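Local coordinates for La-related protein 7 homolog (PDB 6TZN), which binds telomerase RNA ter1 in fission yeast and promotes its assembly with the catalytic subunit trt1 into the telomerase holoenzyme, at residues L12-K17 and A59-K64. Residues are numbered along the deposited sequence; the frame is centred on the assembly and turned at random.
Sequences LLTRIK and AIIRWK. With NO3 (nitrate ion), chain B.
Strands 13-17 and 58-63 are the central antiparallel pair in the four-stranded sheet of the C-terminal xRRM domain. Thr14 and Ile61 form a hydrogen-bonded pair, with Ile61 N to Thr14 O at 2.8 Å and a return bond from Thr14 N to Ile61 O. Ile16 and Ala59 repeat this pattern. Trp63 N adds a hydrogen bond to Leu12 O.

Trp63 also hydrogen-bonds through its indole. Trp63 NE1 donates to Thr14 OG1 at 2.9 Å, with the hydroxyl oxygen 5° out of the ring plane. Thr14 OG1 sits between the backbone N and the carbonyl carbon (chi1 65°), which turns it to the indole edge. On the same face of the sheet, Ile16 CG1 meets Ile61 CG1 at 3.6 Å.

Leu13, Arg15, Ile60 and Arg62 point to the other face. Leu13 CD2 rests on Arg62 CG at 3.9 Å. Leu12 CD1 lies over one face of the Arg62 guanidinium, 3.5 Å from NH1. Arg62 NH1 donates to Trp63 O at 2.9 Å, while Arg62 NE and NH2 bond to two oxygens of a nitrate, probably from the crystallisation liquor. With an alanine here, Leu12 CD1 would probably lose the flat group it packs on and Trp63 O its side-chain donor.

Arg15 reaches Glu111 in a salt bridge. Helix 109-119 lies against the Leu13 and Ile60 face through Tyr115, and Trp116 touches Leu13 and Arg62. A C-terminal helix over the face that canonical RRMs use for RNA is the xRRM hallmark. Helix 66-78 packs on Thr14 and Trp63 from the opposite face. Strand 103-106 borders 13-17, and strand 47-51 borders 58-63.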
ATOM      1  N   LEU A  12       4.900  -5.022  10.085  1.00 18.33           N
ATOM      2  CA  LEU A  12       4.003  -3.883   9.952  1.00 18.35           C
ATOM      3  C   LEU A  12       4.050  -3.231   8.578  1.00 17.47           C
ATOM      4  O   LEU A  12       3.160  -2.435   8.266  1.00 17.86           O
ATOM      5  CB  LEU A  12       4.357  -2.801  10.981  1.00 19.16           C
ATOM      6  CG  LEU A  12       4.147  -3.086  12.472  1.00 19.47           C
ATOM      7  CD1 LEU A  12       4.595  -1.875  13.296  1.00 21.56           C
ATOM      8  CD2 LEU A  12       2.695  -3.409  12.754  1.00 22.26           C
ATOM      9  N   LEU A  13       5.056  -3.532   7.759  1.00 17.59           N
ATOM     10  CA  LEU A  13       5.391  -2.708   6.600  1.00 16.68           C
ATOM     11  C   LEU A  13       5.017  -3.414   5.306  1.00 16.71           C
ATOM     12  O   LEU A  13       5.407  -4.566   5.089  1.00 18.85           O
ATOM     13  CB  LEU A  13       6.892  -2.416   6.569  1.00 18.05           C
ATOM     14  CG  LEU A  13       7.539  -1.861   7.833  1.00 18.83           C
ATOM     15  CD1 LEU A  13       9.042  -1.745   7.620  1.00 20.61           C
ATOM     16  CD2 LEU A  13       6.932  -0.508   8.199  1.00 21.62           C
ATOM     17  N   THR A  14       4.290  -2.719   4.432  1.00 16.21           N
ATOM     18  CA  THR A  14       4.004  -3.222   3.093  1.00 16.29           C
ATOM     19  C   THR A  14       4.478  -2.216   2.056  1.00 16.52           C
ATOM     20  O   THR A  14       4.180  -1.022   2.156  1.00 18.04           O
ATOM     21  CB  THR A  14       2.511  -3.504   2.864  1.00 17.56           C
ATOM     22  OG1 THR A  14       1.760  -2.283   2.921  1.00 17.32           O
ATOM     23  CG2 THR A  14       1.985  -4.504   3.889  1.00 18.58           C
ATOM     24  N   ARG A  15       5.201  -2.698   1.058  1.00 16.88           N
ATOM     25  CA  ARG A  15       5.525  -1.880  -0.096  1.00 17.42           C
ATOM     26  C   ARG A  15       4.383  -1.998  -1.092  1.00 16.81           C
ATOM     27  O   ARG A  15       3.932  -3.107  -1.396  1.00 19.29           O
ATOM     28  CB  ARG A  15       6.816  -2.367  -0.744  1.00 20.99           C
ATOM     29  CG  ARG A  15       7.109  -1.686  -2.072  1.00 26.34           C
ATOM     30  CD  ARG A  15       8.452  -2.104  -2.623  1.00 32.78           C
ATOM     31  NE  ARG A  15       9.525  -1.349  -1.991  1.00 41.32           N
ATOM     32  CZ  ARG A  15      10.364  -1.853  -1.095  1.00 42.83           C
ATOM     33  NH1 ARG A  15      10.259  -3.122  -0.721  1.00 43.68           N
ATOM     34  NH2 ARG A  15      11.310  -1.085  -0.574  1.00 46.92           N
ATOM     35  N   ILE A  16       3.892  -0.860  -1.568  1.00 16.53           N
ATOM     36  CA  ILE A  16       2.905  -0.811  -2.639  1.00 16.39           C
ATOM     37  C   ILE A  16       3.630  -0.399  -3.907  1.00 16.57           C
ATOM     38  O   ILE A  16       4.340   0.613  -3.913  1.00 18.79           O
ATOM     39  CB  ILE A  16       1.778   0.189  -2.322  1.00 17.58           C
ATOM     40  CG1 ILE A  16       1.229  -0.018  -0.906  1.00 20.39           C
ATOM     41  CG2 ILE A  16       0.686   0.105  -3.386  1.00 20.12           C
ATOM     42  CD1 ILE A  16       0.595  -1.366  -0.691  1.00 20.11           C
ATOM     43  N   LYS A  17       3.482  -1.183  -4.968  1.00 16.04           N
ATOM     44  CA  LYS A  17       4.135  -0.906  -6.239  1.00 16.03           C
ATOM     45  C   LYS A  17       3.108  -0.636  -7.329  1.00 16.35           C
ATOM     46  O   LYS A  17       1.974  -1.126  -7.280  1.00 16.83           O
ATOM     47  CB  LYS A  17       5.019  -2.078  -6.681  1.00 19.53           C
ATOM     48  CG  LYS A  17       6.167  -2.351  -5.728  1.00 23.94           C
ATOM     49  CD  LYS A  17       7.174  -3.313  -6.324  1.00 33.45           C
ATOM     50  CE  LYS A  17       6.592  -4.699  -6.493  1.00 39.65           C
ATOM     51  NZ  LYS A  17       7.588  -5.611  -7.117  1.00 44.02           N
ATOM     52  N   ALA A  59       5.271   3.137  -2.618  1.00 17.38           N
ATOM     53  CA  ALA A  59       5.167   3.706  -1.284  1.00 16.87           C
ATOM     54  C   ALA A  59       5.419   2.600  -0.272  1.00 16.60           C
ATOM     55  O   ALA A  59       5.244   1.414  -0.565  1.00 18.24           O
ATOM     56  CB  ALA A  59       3.780   4.315  -1.041  1.00 16.99           C
ATOM     57  N   ILE A  60       5.819   2.989   0.934  1.00 15.77           N
ATOM     58  CA  ILE A  60       5.911   2.053   2.054  1.00 16.20           C
ATOM     59  C   ILE A  60       4.852   2.442   3.074  1.00 16.00           C
ATOM     60  O   ILE A  60       4.811   3.591   3.525  1.00 17.17           O
ATOM     61  CB  ILE A  60       7.309   2.033   2.691  1.00 19.09           C
ATOM     62  CG1 ILE A  60       8.346   1.539   1.678  1.00 23.51           C
ATOM     63  CG2 ILE A  60       7.297   1.168   3.948  1.00 21.24           C
ATOM     64  CD1 ILE A  60       9.759   1.483   2.218  1.00 26.86           C
ATOM     65  N   ILE A  61       3.989   1.490   3.423  1.00 16.09           N
ATOM     66  CA  ILE A  61       2.917   1.711   4.383  1.00 16.21           C
ATOM     67  C   ILE A  61       3.314   1.088   5.716  1.00 15.79           C
ATOM     68  O   ILE A  61       3.663  -0.100   5.775  1.00 16.50           O
ATOM     69  CB  ILE A  61       1.590   1.102   3.890  1.00 17.12           C
ATOM     70  CG1 ILE A  61       1.351   1.392   2.399  1.00 19.37           C
ATOM     71  CG2 ILE A  61       0.434   1.596   4.763  1.00 19.33           C
ATOM     72  CD1 ILE A  61       1.324   2.873   2.041  1.00 19.80           C
ATOM     73  N   ARG A  62       3.257   1.881   6.785  1.00 15.52           N
ATOM     74  CA  ARG A  62       3.402   1.379   8.149  1.00 16.25           C
ATOM     75  C   ARG A  62       1.993   1.206   8.705  1.00 16.50           C
ATOM     76  O   ARG A  62       1.312   2.190   9.018  1.00 17.13           O
ATOM     77  CB  ARG A  62       4.229   2.347   9.002  1.00 18.11           C
ATOM     78  CG  ARG A  62       4.659   1.815  10.381  1.00 17.41           C
ATOM     79  CD  ARG A  62       3.540   1.900  11.417  1.00 17.87           C
ATOM     80  NE  ARG A  62       4.058   2.082  12.766  1.00 17.08           N
ATOM     81  CZ  ARG A  62       3.508   1.600  13.877  1.00 17.82           C
ATOM     82  NH1 ARG A  62       2.420   0.838  13.828  1.00 19.09           N
ATOM     83  NH2 ARG A  62       4.067   1.879  15.048  1.00 18.37           N
ATOM     84  N   TRP A  63       1.560  -0.047   8.829  1.00 16.49           N
ATOM     85  CA  TRP A  63       0.225  -0.349   9.314  1.00 16.56           C
ATOM     86  C   TRP A  63       0.200  -0.326  10.834  1.00 16.04           C
ATOM     87  O   TRP A  63       1.232  -0.452  11.500  1.00 17.24           O
ATOM     88  CB  TRP A  63      -0.217  -1.716   8.793  1.00 17.46           C
ATOM     89  CG  TRP A  63      -0.432  -1.684   7.317  1.00 16.12           C
ATOM     90  CD1 TRP A  63       0.473  -2.015   6.340  1.00 17.17           C
ATOM     91  CD2 TRP A  63      -1.621  -1.269   6.639  1.00 16.68           C
ATOM     92  NE1 TRP A  63      -0.094  -1.847   5.096  1.00 17.70           N
ATOM     93  CE2 TRP A  63      -1.374  -1.377   5.251  1.00 16.97           C
ATOM     94  CE3 TRP A  63      -2.872  -0.813   7.070  1.00 19.17           C
ATOM     95  CZ2 TRP A  63      -2.336  -1.054   4.295  1.00 17.08           C
ATOM     96  CZ3 TRP A  63      -3.826  -0.492   6.123  1.00 21.45           C
ATOM     97  CH2 TRP A  63      -3.553  -0.612   4.748  1.00 19.38           C
ATOM     98  N   LYS A  64      -1.002  -0.165  11.391  1.00 18.01           N
ATOM     99  CA  LYS A  64      -1.123  -0.125  12.844  1.00 18.68           C
ATOM    100  C   LYS A  64      -0.693  -1.446  13.476  1.00 19.21           C
ATOM    101  O   LYS A  64      -0.019  -1.448  14.515  1.00 21.54           O
ATOM    102  CB  LYS A  64      -2.544   0.253  13.266  1.00 21.06           C
ATOM    103  CG  LYS A  64      -2.674   0.559  14.751  1.00 24.51           C
ATOM    104  CD  LYS A  64      -4.100   0.925  15.125  1.00 27.44           C
ATOM    105  CE  LYS A  64      -4.200   1.288  16.598  1.00 33.88           C
ATOM    106  NZ  LYS A  64      -5.585   1.673  16.983  1.00 39.50           N
TER
HETATM  107  N   NO3 B 501       6.285   4.681  13.785  1.00 16.72           N
HETATM  108  O1  NO3 B 501       6.068   4.166  12.661  1.00 17.88           O
HETATM  109  O2  NO3 B 501       6.688   5.867  13.861  1.00 18.75           O
HETATM  110  O3  NO3 B 501       6.119   4.022  14.849  1.00 18.05           O